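Local structure of cell division control protein 11 (Saccharomyces cerevisiae, 5AR1) at residues I147-H152 with V174-D179; L188-I193 with L228-I233; N170-I175 with P203-P208. The protein is a septin, a GTPase-family subunit of the filaments that form a collar at the yeast mother-bud neck and serve in cytokinesis. All blocks are in the same frame, centred on the assembly; numbering follows the deposited sequence.

Contact 1. Residues I147-H152 with V174-D179; sequences INPTGH and VISKSD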
loop_
_atom_site.group_PDB
_atom_site.type_symbol
_atom_site.label_atom_id
_atom_site.label_comp_id
_atom_site.label_asym_id
_atom_site.label_seq_id
_atom_site.Cartn_x
_atom_site.Cartn_y
_atom_site.Cartn_z
ATOM N N ILE A 147 -3.089 -2.410 9.075
ATOM C CA ILE A 147 -3.579 -3.571 9.811
ATOM C C ILE A 147 -3.293 -3.406 11.286
ATOM O O ILE A 147 -2.154 -3.131 11.665
ATOM C CB ILE A 147 -3.067 -4.924 9.256
ATOM C CG1 ILE A 147 -3.272 -5.022 7.737
ATOM C CG2 ILE A 147 -3.755 -6.090 9.958
ATOM C CD1 ILE A 147 -2.313 -5.933 7.032
ATOM N N ASN A 148 -4.340 -3.550 12.117
ATOM C CA ASN A 148 -4.221 -3.489 13.570
ATOM C C ASN A 148 -3.586 -4.817 14.022
ATOM O O ASN A 148 -4.040 -5.882 13.588
ATOM C CB ASN A 148 -5.587 -3.262 14.224
ATOM C CG ASN A 148 -6.230 -1.925 13.913
ATOM O OD1 ASN A 148 -5.569 -0.935 13.565
ATOM N ND2 ASN A 148 -7.550 -1.859 14.075
ATOM N N PRO A 149 -2.497 -4.795 14.819
ATOM C CA PRO A 149 -1.851 -6.063 15.193
ATOM C C PRO A 149 -2.513 -6.840 16.348
ATOM O O PRO A 149 -3.690 -6.630 16.681
ATOM C CB PRO A 149 -0.416 -5.638 15.514
ATOM C CG PRO A 149 -0.538 -4.236 15.986
ATOM C CD PRO A 149 -1.792 -3.636 15.404
ATOM N N THR A 150 -1.719 -7.775 16.935
ATOM C CA THR A 150 -2.015 -8.711 18.024
ATOM C C THR A 150 -3.036 -9.756 17.570
ATOM O O THR A 150 -2.686 -10.942 17.520
ATOM C CB THR A 150 -2.377 -7.997 19.339
ATOM N N GLY A 151 -4.248 -9.291 17.215
ATOM C CA GLY A 151 -5.396 -10.080 16.776
ATOM C C GLY A 151 -5.094 -11.059 15.664
ATOM O O GLY A 151 -5.286 -10.730 14.493
ATOM N N HIS A 152 -4.624 -12.282 16.067
ATOM C CA HIS A 152 -4.175 -13.459 15.297
ATOM C C HIS A 152 -4.459 -13.393 13.782
ATOM O O HIS A 152 -5.574 -13.694 13.330
ATOM C CB HIS A 152 -4.738 -14.760 15.899
ATOM N N VAL A 174 0.420 -2.695 5.744
ATOM C CA VAL A 174 1.215 -2.041 6.788
ATOM C C VAL A 174 0.657 -2.396 8.148
ATOM O O VAL A 174 -0.489 -2.822 8.233
ATOM C CB VAL A 174 1.462 -0.511 6.618
ATOM C CG1 VAL A 174 2.141 -0.188 5.291
ATOM C CG2 VAL A 174 0.188 0.290 6.769
ATOM N N ILE A 175 1.473 -2.272 9.202
ATOM C CA ILE A 175 1.080 -2.604 10.566
ATOM C C ILE A 175 1.117 -1.363 11.444
ATOM O O ILE A 175 2.176 -0.765 11.640
ATOM C CB ILE A 175 1.892 -3.792 11.159
ATOM C CG1 ILE A 175 1.798 -5.047 10.261
ATOM C CG2 ILE A 175 1.430 -4.115 12.588
ATOM C CD1 ILE A 175 2.867 -6.139 10.540
ATOM N N SER A 176 -0.055 -0.986 11.966
ATOM C CA SER A 176 -0.249 0.154 12.857
ATOM C C SER A 176 0.228 -0.189 14.275
ATOM O O SER A 176 0.384 -1.368 14.589
ATOM C CB SER A 176 -1.723 0.531 12.886
ATOM O OG SER A 176 -2.513 -0.616 13.146
ATOM N N LYS A 177 0.470 0.846 15.121
ATOM C CA LYS A 177 0.919 0.730 16.521
ATOM C C LYS A 177 2.108 -0.251 16.706
ATOM O O LYS A 177 2.142 -1.018 17.674
ATOM C CB LYS A 177 -0.269 0.375 17.438
ATOM C CG LYS A 177 -0.650 1.466 18.430
ATOM C CD LYS A 177 -1.780 0.990 19.344
ATOM C CE LYS A 177 -2.200 2.022 20.361
ATOM N NZ LYS A 177 -3.380 1.568 21.140
ATOM N N SER A 178 3.075 -0.218 15.764
ATOM C CA SER A 178 4.255 -1.091 15.740
ATOM C C SER A 178 5.113 -0.983 17.003
ATOM O O SER A 178 5.602 -2.001 17.498
ATOM C CB SER A 178 5.107 -0.804 14.507
ATOM O OG SER A 178 4.321 -0.708 13.329
ATOM N N ASP A 179 5.266 0.248 17.530
ATOM C CA ASP A 179 6.055 0.589 18.721
ATOM C C ASP A 179 5.437 0.122 20.055
ATOM O O ASP A 179 6.139 0.117 21.069
ATOM C CB ASP A 179 6.371 2.102 18.763
ATOM C CG ASP A 179 5.302 3.001 18.162
ATOM O OD1 ASP A 179 4.181 3.052 18.724
ATOM O OD2 ASP A 179 5.581 3.643 17.126
#
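The first torsion of S176 (chi1 51°) sets OG between its own backbone N and carbonyl carbon, and this turns the hydroxyl toward I147 and N148. That of N148 (chi1 -65°) lays CG beside its backbone N, so the amide end reaches back to the same hydroxyl. S176 OG lies 2.9 Å from I147 O and 3.1 Å from N148 OD1. A weak hydrogen bond also links S176 OG and S38 OG of the predicted G1 motif. Which of these oxygens takes the single proton of S176 is not settled. I147 O also accepts the backbone N of S176 at 3.0 Å, with the donor tilted 33° from the carbonyl plane. I147 also donates: its N bonds to V174 O at 2.8 Å. These two backbone bonds pair the strand ends in parallel, with I147 opposite I175. Their side chains share one face of the sheet, where helix 183-199 packs on both. P149, in the loop, packs on the same I175. P149 CB touches I175 CG2 at 3.8 Å, and P149 CD lies 3.2 Å from S176 O. The contact sits at the C-terminal ends of two neighbouring parallel strands, as in P-loop GTPases, where S176 opens the predicted G4 motif, residues 176-179.

Contact 2. Residues L188-I193 with L228-I233; sequences LNKKLI and LLPFAI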
loop_
_atom_site.group_PDB
_atom_site.type_symbol
_atom_site.label_atom_id
_atom_site.label_comp_id
_atom_site.label_asym_id
_atom_site.label_seq_id
_atom_site.Cartn_x
_atom_site.Cartn_y
_atom_site.Cartn_z
ATOM N N LEU A 188 5.739 -12.613 14.892
ATOM C CA LEU A 188 4.543 -13.446 14.885
ATOM C C LEU A 188 3.507 -12.850 13.945
ATOM O O LEU A 188 3.255 -13.440 12.901
ATOM C CB LEU A 188 3.992 -13.585 16.298
ATOM C CG LEU A 188 2.736 -14.410 16.447
ATOM C CD1 LEU A 188 2.925 -15.482 17.509
ATOM C CD2 LEU A 188 1.574 -13.529 16.834
ATOM N N ASN A 189 2.968 -11.655 14.281
ATOM C CA ASN A 189 1.987 -10.922 13.480
ATOM C C ASN A 189 2.408 -10.833 12.006
ATOM O O ASN A 189 1.587 -11.117 11.134
ATOM C CB ASN A 189 1.744 -9.537 14.063
ATOM C CG ASN A 189 0.597 -9.497 15.031
ATOM O OD1 ASN A 189 -0.578 -9.478 14.635
ATOM N ND2 ASN A 189 0.908 -9.483 16.321
ATOM N N LYS A 190 3.695 -10.521 11.726
ATOM C CA LYS A 190 4.184 -10.479 10.351
ATOM C C LYS A 190 3.927 -11.836 9.667
ATOM O O LYS A 190 3.176 -11.879 8.691
ATOM C CB LYS A 190 5.658 -10.045 10.283
ATOM C CG LYS A 190 5.853 -8.530 10.354
ATOM C CD LYS A 190 7.161 -8.120 9.686
ATOM C CE LYS A 190 7.434 -6.641 9.818
ATOM N NZ LYS A 190 8.689 -6.241 9.128
ATOM N N LYS A 191 4.426 -12.940 10.273
ATOM C CA LYS A 191 4.271 -14.337 9.834
ATOM C C LYS A 191 2.803 -14.679 9.489
ATOM O O LYS A 191 2.545 -15.190 8.399
ATOM C CB LYS A 191 4.799 -15.287 10.940
ATOM C CG LYS A 191 4.893 -16.769 10.548
ATOM C CD LYS A 191 4.936 -17.719 11.739
ATOM C CE LYS A 191 6.349 -17.981 12.227
ATOM N NZ LYS A 191 6.402 -19.051 13.273
ATOM N N LEU A 192 1.859 -14.383 10.413
ATOM C CA LEU A 192 0.436 -14.694 10.274
ATOM C C LEU A 192 -0.240 -13.895 9.144
ATOM O O LEU A 192 -0.887 -14.494 8.287
ATOM C CB LEU A 192 -0.332 -14.535 11.608
ATOM C CG LEU A 192 0.255 -15.120 12.921
ATOM C CD1 LEU A 192 -0.664 -14.833 14.103
ATOM C CD2 LEU A 192 0.497 -16.647 12.843
ATOM N N ILE A 193 -0.073 -12.555 9.118
ATOM C CA ILE A 193 -0.660 -11.711 8.081
ATOM C C ILE A 193 -0.249 -12.253 6.719
ATOM O O ILE A 193 -1.093 -12.375 5.829
ATOM C CB ILE A 193 -0.262 -10.234 8.269
ATOM C CG1 ILE A 193 -0.904 -9.649 9.534
ATOM C CG2 ILE A 193 -0.645 -9.404 7.034
ATOM C CD1 ILE A 193 -0.169 -8.432 10.097
ATOM N N LEU A 228 10.428 -7.312 4.291
ATOM C CA LEU A 228 9.985 -6.343 5.291
ATOM C C LEU A 228 8.466 -6.291 5.447
ATOM O O LEU A 228 7.959 -5.839 6.479
ATOM C CB LEU A 228 10.586 -4.958 4.993
ATOM C CG LEU A 228 12.125 -4.903 4.874
ATOM C CD1 LEU A 228 12.588 -3.561 4.346
ATOM C CD2 LEU A 228 12.795 -5.215 6.184
ATOM N N LEU A 229 7.750 -6.803 4.436
ATOM C CA LEU A 229 6.290 -6.880 4.370
ATOM C C LEU A 229 5.711 -7.808 5.428
ATOM O O LEU A 229 6.254 -8.917 5.604
ATOM C CB LEU A 229 5.874 -7.399 2.985
ATOM C CG LEU A 229 5.062 -6.515 2.079
ATOM C CD1 LEU A 229 5.232 -5.037 2.390
ATOM C CD2 LEU A 229 5.400 -6.808 0.655
ATOM N N PRO A 230 4.575 -7.427 6.086
ATOM C CA PRO A 230 3.852 -6.144 6.014
ATOM C C PRO A 230 4.672 -5.041 6.683
ATOM O O PRO A 230 5.152 -5.237 7.800
ATOM C CB PRO A 230 2.551 -6.418 6.797
ATOM C CG PRO A 230 2.506 -7.884 7.015
ATOM C CD PRO A 230 3.940 -8.303 7.084
ATOM N N PHE A 231 4.872 -3.900 5.994
ATOM C CA PHE A 231 5.685 -2.808 6.518
ATOM C C PHE A 231 5.260 -2.294 7.892
ATOM O O PHE A 231 4.134 -1.856 8.050
ATOM C CB PHE A 231 5.760 -1.648 5.514
ATOM C CG PHE A 231 6.436 -1.952 4.195
ATOM C CD1 PHE A 231 7.568 -2.765 4.143
ATOM C CD2 PHE A 231 5.994 -1.355 3.014
ATOM C CE1 PHE A 231 8.204 -3.023 2.929
ATOM C CE2 PHE A 231 6.632 -1.615 1.796
ATOM C CZ PHE A 231 7.729 -2.450 1.762
ATOM N N ALA A 232 6.150 -2.370 8.886
ATOM C CA ALA A 232 5.892 -1.807 10.211
ATOM C C ALA A 232 6.659 -0.492 10.162
ATOM O O ALA A 232 7.814 -0.412 10.593
ATOM C CB ALA A 232 6.439 -2.724 11.293
ATOM N N ILE A 233 6.044 0.500 9.503
ATOM C CA ILE A 233 6.599 1.814 9.173
ATOM C C ILE A 233 6.307 2.849 10.292
ATOM O O ILE A 233 5.178 3.295 10.430
ATOM C CB ILE A 233 6.116 2.205 7.728
ATOM C CG1 ILE A 233 6.659 3.554 7.256
ATOM C CG2 ILE A 233 4.607 2.137 7.533
ATOM C CD1 ILE A 233 6.995 3.567 5.700
#
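K190 NZ donates to L228 O at 2.8 Å and also to the backbone O of Y240, so two carbonyls hold the ammonium group. In this septin GTPase domain the bond ties helix 183-199, which follows the predicted G4 motif, to the loop after helix 218-228. The L228 carbonyl is met at an angle, with C=O...N at 129° and the nitrogen tilted 31° from the carbonyl plane. The lysine is extended beyond CG, its last two torsions close to 180°. Its methylenes therefore run along the loop before the charge arrives. K190 CG packs on P230 CD at 3.8 Å, and lysine and proline run antiparallel to each other. Further out, K190 CE comes within 3.4 Å of P230 O. The charged end probably gains from the polar carbonyls around it. A cis peptide precedes P230, which points its CB toward the helix. One turn on, I193 meets the same ring. I175 of strand 171-175 touches K190, I193 and P230, so strand, helix and loop close on one another. A232 CB points toward the helix as well and touches S178, which probably contacts GTP. On the far side of the loop, L229 CD1 sits over the centre of the F231 ring, 3.4 Å above its plane. Across the contact itself, I193 CG2 touches P230 CG at 3.5 Å.

Contact 3. Residues N170-I175 with P203-P208; sequences NIIPVI and PIYNFP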
loop_
_atom_site.group_PDB
_atom_site.type_symbol
_atom_site.label_atom_id
_atom_site.label_comp_id
_atom_site.label_asym_id
_atom_site.label_seq_id
_atom_site.Cartn_x
_atom_site.Cartn_y
_atom_site.Cartn_z
ATOM N N ASN A 170 -3.131 -0.883 -6.112
ATOM C CA ASN A 170 -1.941 -1.628 -5.640
ATOM C C ASN A 170 -1.922 -1.651 -4.117
ATOM O O ASN A 170 -1.473 -0.670 -3.515
ATOM C CB ASN A 170 -0.646 -0.976 -6.150
ATOM C CG ASN A 170 -0.260 -1.358 -7.546
ATOM O OD1 ASN A 170 -0.521 -2.476 -8.006
ATOM N ND2 ASN A 170 0.491 -0.484 -8.198
ATOM N N ILE A 171 -2.422 -2.737 -3.484
ATOM C CA ILE A 171 -2.465 -2.778 -2.014
ATOM C C ILE A 171 -1.142 -3.234 -1.414
ATOM O O ILE A 171 -0.673 -4.318 -1.745
ATOM C CB ILE A 171 -3.689 -3.590 -1.461
ATOM C CG1 ILE A 171 -5.012 -2.807 -1.696
ATOM C CG2 ILE A 171 -3.519 -3.949 0.041
ATOM C CD1 ILE A 171 -6.242 -3.594 -1.621
ATOM N N ILE A 172 -0.560 -2.416 -0.522
ATOM C CA ILE A 172 0.666 -2.788 0.199
ATOM C C ILE A 172 0.327 -2.854 1.732
ATOM O O ILE A 172 -0.103 -1.850 2.304
ATOM C CB ILE A 172 1.956 -1.966 -0.189
ATOM C CG1 ILE A 172 1.957 -0.528 0.312
ATOM C CG2 ILE A 172 2.226 -1.971 -1.695
ATOM C CD1 ILE A 172 2.956 -0.327 1.373
ATOM N N PRO A 173 0.371 -4.042 2.383
ATOM C CA PRO A 173 -0.042 -4.117 3.803
ATOM C C PRO A 173 0.941 -3.511 4.807
ATOM O O PRO A 173 2.147 -3.742 4.706
ATOM C CB PRO A 173 -0.250 -5.614 4.028
ATOM C CG PRO A 173 0.685 -6.263 3.080
ATOM C CD PRO A 173 0.814 -5.363 1.885
ATOM N N VAL A 174 0.420 -2.695 5.744
ATOM C CA VAL A 174 1.215 -2.041 6.788
ATOM C C VAL A 174 0.657 -2.396 8.148
ATOM O O VAL A 174 -0.489 -2.822 8.233
ATOM C CB VAL A 174 1.462 -0.511 6.618
ATOM C CG1 VAL A 174 2.141 -0.188 5.291
ATOM C CG2 VAL A 174 0.188 0.290 6.769
ATOM N N ILE A 175 1.473 -2.272 9.202
ATOM C CA ILE A 175 1.080 -2.604 10.566
ATOM C C ILE A 175 1.117 -1.363 11.444
ATOM O O ILE A 175 2.176 -0.765 11.640
ATOM C CB ILE A 175 1.892 -3.792 11.159
ATOM C CG1 ILE A 175 1.798 -5.047 10.261
ATOM C CG2 ILE A 175 1.430 -4.115 12.588
ATOM C CD1 ILE A 175 2.867 -6.139 10.540
ATOM N N PRO A 203 -4.680 -10.408 -3.474
ATOM C CA PRO A 203 -3.877 -9.710 -4.479
ATOM C C PRO A 203 -3.256 -8.414 -3.945
ATOM O O PRO A 203 -3.868 -7.337 -3.995
ATOM C CB PRO A 203 -4.843 -9.540 -5.646
ATOM C CG PRO A 203 -6.201 -9.613 -5.048
ATOM C CD PRO A 203 -6.129 -10.200 -3.689
ATOM N N ILE A 204 -2.022 -8.550 -3.418
ATOM C CA ILE A 204 -1.194 -7.517 -2.817
ATOM C C ILE A 204 -0.103 -7.137 -3.811
ATOM O O ILE A 204 0.231 -7.979 -4.645
ATOM C CB ILE A 204 -0.680 -8.158 -1.481
ATOM C CG1 ILE A 204 -1.305 -7.445 -0.291
ATOM C CG2 ILE A 204 0.882 -8.345 -1.308
ATOM C CD1 ILE A 204 -2.807 -7.658 -0.187
ATOM N N TYR A 205 0.440 -5.883 -3.771
ATOM C CA TYR A 205 1.538 -5.476 -4.672
ATOM C C TYR A 205 2.753 -6.094 -4.080
ATOM O O TYR A 205 3.160 -5.696 -2.985
ATOM C CB TYR A 205 1.723 -3.951 -4.730
ATOM C CG TYR A 205 2.781 -3.477 -5.710
ATOM C CD1 TYR A 205 2.476 -3.273 -7.049
ATOM C CD2 TYR A 205 4.085 -3.219 -5.294
ATOM C CE1 TYR A 205 3.431 -2.818 -7.952
ATOM C CE2 TYR A 205 5.057 -2.766 -6.191
ATOM C CZ TYR A 205 4.717 -2.545 -7.517
ATOM O OH TYR A 205 5.651 -2.106 -8.427
ATOM N N ASN A 206 3.300 -7.113 -4.739
ATOM C CA ASN A 206 4.444 -7.798 -4.156
ATOM C C ASN A 206 5.788 -7.447 -4.834
ATOM O O ASN A 206 6.641 -8.309 -5.033
ATOM C CB ASN A 206 4.181 -9.290 -4.120
ATOM C CG ASN A 206 5.175 -10.016 -3.285
ATOM O OD1 ASN A 206 5.593 -9.534 -2.227
ATOM N ND2 ASN A 206 5.655 -11.129 -3.810
ATOM N N PHE A 207 5.984 -6.165 -5.152
ATOM C CA PHE A 207 7.206 -5.644 -5.763
ATOM C C PHE A 207 7.616 -6.418 -7.054
ATOM O O PHE A 207 8.738 -6.945 -7.140
ATOM C CB PHE A 207 8.328 -5.564 -4.710
ATOM C CG PHE A 207 7.934 -4.628 -3.596
ATOM C CD1 PHE A 207 8.059 -3.252 -3.746
ATOM C CD2 PHE A 207 7.330 -5.110 -2.445
ATOM C CE1 PHE A 207 7.628 -2.382 -2.748
ATOM C CE2 PHE A 207 6.906 -4.237 -1.443
ATOM C CZ PHE A 207 7.070 -2.883 -1.596
ATOM N N PRO A 208 6.691 -6.494 -8.055
ATOM C CA PRO A 208 7.017 -7.167 -9.328
ATOM C C PRO A 208 8.152 -6.441 -10.031
ATOM O O PRO A 208 8.184 -5.210 -10.013
ATOM C CB PRO A 208 5.729 -7.023 -10.145
ATOM C CG PRO A 208 4.664 -6.694 -9.157
ATOM C CD PRO A 208 5.341 -5.906 -8.105
#
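Y205 points its CB toward strand 171-175, and there CB meets I172 CG2 at 3.7 Å. Both side chains run abreast in one direction. With CG anti to the backbone N (chi1 -176°), the ring carries on past I172 to N170. Y205 CG lies 4.1 Å from N170 CG. Y205 CD1 comes closer, 3.2 Å from N170 OD1, which sits at the ring edge near its plane. Amide and ring are inclined to each other by 59°. Y205 CE1 is next to N170 ND2, at 3.8 Å. That nitrogen is bonded to H141 O, which helps hold the amide in place. P208 CD lies over one ring face, offset toward the rim, and helix 274-290 packs on the tyrosine through D283 and L284. The backbone of Y205 is fixed as well: its N donates to I171 O at 2.8 Å, nearly straight at 169°. I204 CA lies 3.4 Å from the same I171 O, a CA-H...O contact. I204 CD1 meets I171 CG2 at 3.8 Å, the two side chains nearly perpendicular, and I204 CG1 packs on P173 CD at 3.7 Å. Through I204 and Y205, segment 203-208 meets the beginning of strand 171-175, an outermost strand of the central sheet, on its outer side. The arrangement belongs to the alpha/beta core of the septin GTPase domain, whose edge strand is flanked by a connecting segment and helices.

Contacts 1 and 3 use strand 171-175, and contact 2 packs against it. The centres of contacts 1 and 3 are about 16 Å apart, and both include V174 and I175. Contact 2 is centred about 8 Å from contact 1 and 11 Å from contact 3. It reaches the strand through F231 O, which probably bonds to I175 N. Along the chain, contact 1 closes before contact 2 opens, contact 3 begins on the stretch where contact 1 ends, and contacts 2 and 3 interleave. F207 and F231 also touch. The strand pairs with 142-147 and has 203-208 and 228-233 on its outer side. Contacts 1 and 2 lie near the predicted G4 motif, while contact 3 holds the start of the strand.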